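Local coordinates for protein putative glutathione S-transferase (Corynebacterium glutamicum, PDB 3M1G) that probably acts as a glutathione transferase of the omega-like, ECM4-like branch, with a thioredoxin-like N-terminal domain and a helical C-terminal domain, at residues Leu176-Ala179 / Glu180-Glu183; Ala186-Met189 / Lys190-Thr194. All blocks are in the same frame, centred on the assembly; numbering follows the deposited sequence.

Contact 1. Residues Leu176-Ala179 / Glu180-Glu183; sequences LYPA and ELRE
Arg182 lies across one face of the Tyr177 ring, and its head group, at the end of an extended chain, grips the carbonyl of the same tyrosine. The two side chains cross at about a right angle. CG of Arg182 sits 3.6 Å from the centroid of the Tyr177 ring and 15° off its normal, a CH-pi contact over the face, while Arg182 CD approaches Tyr177 CE2 to 3.4 Å at the rim. CG of Tyr177 is anti to the backbone N (chi1 -166°), which sets the ring against the arginine chain, so that the chain crosses its face; the arginine then carries its guanidinium past the ring, the two planes only 14° apart. The grip is side-on and converges on one atom: Arg182 NE and Arg182 NH2 each donate to Tyr177 O at 3.0 Å. The oxygen lies in the guanidinium plane; NH2 approaches it nearly along the C=O direction, whereas NE comes from above the carbonyl plane. CA of Ala179 lies over one face of the guanidinium, offset toward its rim.

From this pair the chain turns into helix 182-197. Leu181 N donates to Pro178 O at 2.9 Å, a weak bond joins Arg182 N to Ala179 O, and the Pro178 ring touches the leucine, CG to Leu181 CD1 3.8 Å. One water joins Tyr177 OH to Arg182 O, lying in the ring plane at the hydroxyl edge; another links Ala179 O to Glu183 N across the first turn. Ile159 and Leu163 of helix 154-163 also pack on the tyrosine. The arginine chain is thus held at CG by the ring and at its head by the carbonyl, and its positive charge probably polarises the Tyr177 carbonyl at the entrance to the helix.

Contact 2. Residues Ala186-Met189 / Lys190-Thr194; sequences APVM and KRIFT
Val188 and Ile192, one turn apart on helix 182-197, lie side by side and point the same way, CG1 of Val188 meeting CD1 of Ile192 at 4.0 Å. The backbone beneath them is held by successive i to i+4 bonds. Lys190 N donates to Ala186 O at 3.0 Å, Arg191 N to Pro187 O at 2.9 Å in the straightest bond (171° at the hydrogen), Ile192 N to Val188 O at 3.0 Å, and Phe193 N to Met189 O at 2.8 Å; Thr194 N continues the series to Lys190 O at 3.0 Å. Pro187, having no N-H, gives no bond to the preceding turn, and the helix is kinked there, yet its carbonyl still accepts. CG1 of Ile192 rests 3.3 Å from Val188 O, placed there by a chi1 of -70° that sets CG1 beside the backbone N. Val188 and Ile192 touch Trp225 of helix 209-229, and the same tryptophan makes a cation-pi contact with Arg191; Met189, a selenomethionine, packs on helix 243-253. Thr194 O accepts from Arg202. The arrangement is an alpha-helix kinked at an internal proline, its buried side set into the helical bundle of a GST C-terminal domain.

Both contacts belong to helix 182-197 in the GST C-terminal region, and they follow each other in series along the chain: contact 1 forms the turn leading into the helix and its first residues, contact 2 the middle. Their centres are about 14 Å apart, but they touch through packing, CE1 of Tyr177 lying 4.3 Å from CE of Met189. Contact 1 is at the surface, beside helix 154-163, whereas contact 2 is partly buried against helices 209-229 and 243-253. The helix thus runs from the edge of the bundle inward, toward Tyr201, a predicted proton donor or acceptor, whose side chain is about 8 Å from that of Phe193.

Contact 1. Residues Leu176-Ala179 / Glu180-Glu183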
loop_
_atom_site.group_PDB
_atom_site.type_symbol
_atom_site.label_atom_id
_atom_site.label_comp_id
_atom_site.label_asym_id
_atom_site.label_seq_id
_atom_site.Cartn_x
_atom_site.Cartn_y
_atom_site.Cartn_z
ATOM N N LEU A 176 32.656 10.936 -1.216
ATOM C CA LEU A 176 31.340 10.633 -0.628
ATOM C C LEU A 176 31.326 10.809 0.906
ATOM O O LEU A 176 30.263 10.784 1.529
ATOM C CB LEU A 176 30.912 9.187 -0.978
ATOM C CG LEU A 176 30.753 8.941 -2.475
ATOM C CD1 LEU A 176 30.541 7.457 -2.786
ATOM C CD2 LEU A 176 29.538 9.816 -3.071
ATOM N N TYR A 177 32.499 10.952 1.508
ATOM C CA TYR A 177 32.609 11.023 2.972
ATOM C C TYR A 177 33.623 12.105 3.365
ATOM O O TYR A 177 34.689 11.806 3.933
ATOM C CB TYR A 177 33.027 9.672 3.505
ATOM C CG TYR A 177 32.864 9.483 5.019
ATOM C CD1 TYR A 177 31.629 9.703 5.640
ATOM C CD2 TYR A 177 33.917 9.051 5.816
ATOM C CE1 TYR A 177 31.457 9.509 7.010
ATOM C CE2 TYR A 177 33.748 8.839 7.225
ATOM C CZ TYR A 177 32.503 9.084 7.792
ATOM O OH TYR A 177 32.249 8.908 9.137
ATOM N N PRO A 178 33.322 13.353 3.021
ATOM C CA PRO A 178 34.317 14.411 3.206
ATOM C C PRO A 178 34.535 14.803 4.669
ATOM O O PRO A 178 33.565 14.894 5.443
ATOM C CB PRO A 178 33.712 15.596 2.461
ATOM C CG PRO A 178 32.371 15.221 2.086
ATOM C CD PRO A 178 32.059 13.870 2.489
ATOM N N ALA A 179 35.796 15.049 5.003
ATOM C CA ALA A 179 36.242 15.342 6.359
ATOM C C ALA A 179 35.361 16.348 7.085
ATOM O O ALA A 179 34.999 16.129 8.236
ATOM C CB ALA A 179 37.734 15.831 6.349
ATOM N N GLU A 180 34.967 17.417 6.411
ATOM C CA GLU A 180 34.243 18.519 7.068
ATOM C C GLU A 180 32.800 18.163 7.414
ATOM O O GLU A 180 32.141 18.938 8.113
ATOM C CB GLU A 180 34.143 19.760 6.169
ATOM C CG GLU A 180 35.222 19.905 5.100
ATOM C CD GLU A 180 34.922 19.082 3.839
ATOM O OE1 GLU A 180 33.861 19.302 3.197
ATOM O OE2 GLU A 180 35.786 18.243 3.500
ATOM N N LEU A 181 32.270 17.066 6.869
ATOM C CA LEU A 181 30.868 16.716 7.113
ATOM C C LEU A 181 30.731 15.526 8.051
ATOM O O LEU A 181 29.611 15.212 8.450
ATOM C CB LEU A 181 30.145 16.385 5.777
ATOM C CG LEU A 181 30.042 17.503 4.731
ATOM C CD1 LEU A 181 29.347 17.001 3.455
ATOM C CD2 LEU A 181 29.321 18.698 5.314
ATOM N N ARG A 182 31.842 14.842 8.363
ATOM C CA ARG A 182 31.792 13.547 9.074
ATOM C C ARG A 182 31.139 13.644 10.456
ATOM O O ARG A 182 30.349 12.773 10.850
ATOM C CB ARG A 182 33.182 12.916 9.217
ATOM C CG ARG A 182 33.748 12.427 7.908
ATOM C CD ARG A 182 35.145 11.801 8.038
ATOM N NE ARG A 182 35.725 11.792 6.709
ATOM C CZ ARG A 182 37.018 11.734 6.416
ATOM N NH1 ARG A 182 37.913 11.630 7.371
ATOM N NH2 ARG A 182 37.420 11.800 5.144
ATOM N N GLU A 183 31.465 14.712 11.168
ATOM C CA GLU A 183 30.903 14.961 12.492
ATOM C C GLU A 183 29.409 15.163 12.492
ATOM O O GLU A 183 28.746 14.579 13.300
ATOM C CB GLU A 183 31.520 16.203 13.164
ATOM C CG GLU A 183 32.625 15.871 14.079
ATOM C CD GLU A 183 33.004 17.024 15.060
ATOM O OE1 GLU A 183 34.172 17.005 15.456
ATOM O OE2 GLU A 183 32.178 17.903 15.438
HETATM O O HOH W 1 30.230 9.930 10.401
HETATM O O HOH W 2 33.341 16.811 10.355
#

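Contact 2. Residues Ala186-Met189 / Lys190-Thr194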
loop_
_atom_site.group_PDB
_atom_site.type_symbol
_atom_site.label_atom_id
_atom_site.label_comp_id
_atom_site.label_asym_id
_atom_site.label_seq_id
_atom_site.Cartn_x
_atom_site.Cartn_y
_atom_site.Cartn_z
ATOM N N ALA A 186 27.405 11.835 11.495
ATOM C CA ALA A 186 27.308 10.668 12.345
ATOM C C ALA A 186 25.911 10.552 12.990
ATOM O O ALA A 186 25.281 9.499 12.884
ATOM C CB ALA A 186 28.480 10.609 13.437
ATOM N N PRO A 187 25.413 11.613 13.648
ATOM C CA PRO A 187 24.085 11.414 14.248
ATOM C C PRO A 187 22.933 11.242 13.250
ATOM O O PRO A 187 21.976 10.510 13.531
ATOM C CB PRO A 187 23.868 12.676 15.098
ATOM C CG PRO A 187 24.932 13.634 14.683
ATOM C CD PRO A 187 26.074 12.815 14.172
ATOM N N VAL A 188 23.015 11.917 12.111
ATOM C CA VAL A 188 22.020 11.779 11.078
ATOM C C VAL A 188 21.937 10.322 10.602
ATOM O O VAL A 188 20.849 9.755 10.512
ATOM C CB VAL A 188 22.290 12.742 9.909
ATOM C CG1 VAL A 188 21.370 12.398 8.734
ATOM C CG2 VAL A 188 22.136 14.234 10.385
HETATM N N MSE A 189 23.081 9.700 10.357
HETATM C CA MSE A 189 23.097 8.311 9.911
HETATM C C MSE A 189 22.629 7.349 11.024
HETATM O O MSE A 189 21.932 6.367 10.728
HETATM C CB MSE A 189 24.466 7.923 9.388
HETATM C CG MSE A 189 24.851 8.732 8.142
HETATM SE SE MSE A 189 26.453 8.079 7.207
HETATM C CE MSE A 189 27.747 8.132 8.675
ATOM N N LYS A 190 22.975 7.632 12.288
ATOM C CA LYS A 190 22.519 6.781 13.381
ATOM C C LYS A 190 20.984 6.851 13.501
ATOM O O LYS A 190 20.333 5.816 13.602
ATOM C CB LYS A 190 23.190 7.121 14.727
ATOM C CG LYS A 190 22.571 6.372 15.939
ATOM C CD LYS A 190 23.571 6.154 17.089
ATOM C CE LYS A 190 22.923 5.867 18.465
ATOM N NZ LYS A 190 21.607 5.166 18.444
ATOM N N ARG A 191 20.407 8.052 13.473
ATOM C CA ARG A 191 18.972 8.203 13.539
ATOM C C ARG A 191 18.308 7.463 12.366
ATOM O O ARG A 191 17.354 6.734 12.561
ATOM C CB ARG A 191 18.571 9.668 13.547
ATOM C CG ARG A 191 17.069 9.894 13.874
ATOM C CD ARG A 191 16.759 11.352 14.115
ATOM N NE ARG A 191 15.333 11.552 14.392
ATOM C CZ ARG A 191 14.732 12.739 14.426
ATOM N NH1 ARG A 191 15.420 13.836 14.235
ATOM N NH2 ARG A 191 13.435 12.825 14.688
ATOM N N ILE A 192 18.847 7.596 11.157
ATOM C CA ILE A 192 18.283 6.873 10.020
ATOM C C ILE A 192 18.383 5.358 10.225
ATOM O O ILE A 192 17.432 4.594 9.970
ATOM C CB ILE A 192 18.943 7.307 8.723
ATOM C CG1 ILE A 192 18.520 8.740 8.387
ATOM C CG2 ILE A 192 18.622 6.336 7.565
ATOM C CD1 ILE A 192 19.333 9.364 7.189
ATOM N N PHE A 193 19.505 4.901 10.755
ATOM C CA PHE A 193 19.677 3.478 10.969
ATOM C C PHE A 193 18.652 2.874 11.966
ATOM O O PHE A 193 18.031 1.879 11.663
ATOM C CB PHE A 193 21.075 3.189 11.492
ATOM C CG PHE A 193 21.272 1.787 11.878
ATOM C CD1 PHE A 193 21.274 0.795 10.908
ATOM C CD2 PHE A 193 21.453 1.435 13.202
ATOM C CE1 PHE A 193 21.471 -0.536 11.267
ATOM C CE2 PHE A 193 21.651 0.093 13.579
ATOM C CZ PHE A 193 21.641 -0.888 12.619
ATOM N N THR A 194 18.527 3.432 13.154
ATOM C CA THR A 194 17.657 2.836 14.148
ATOM C C THR A 194 16.162 3.055 13.829
ATOM O O THR A 194 15.339 2.184 14.073
ATOM C CB THR A 194 17.984 3.311 15.597
ATOM O OG1 THR A 194 17.761 4.720 15.721
ATOM C CG2 THR A 194 19.459 2.968 16.000
#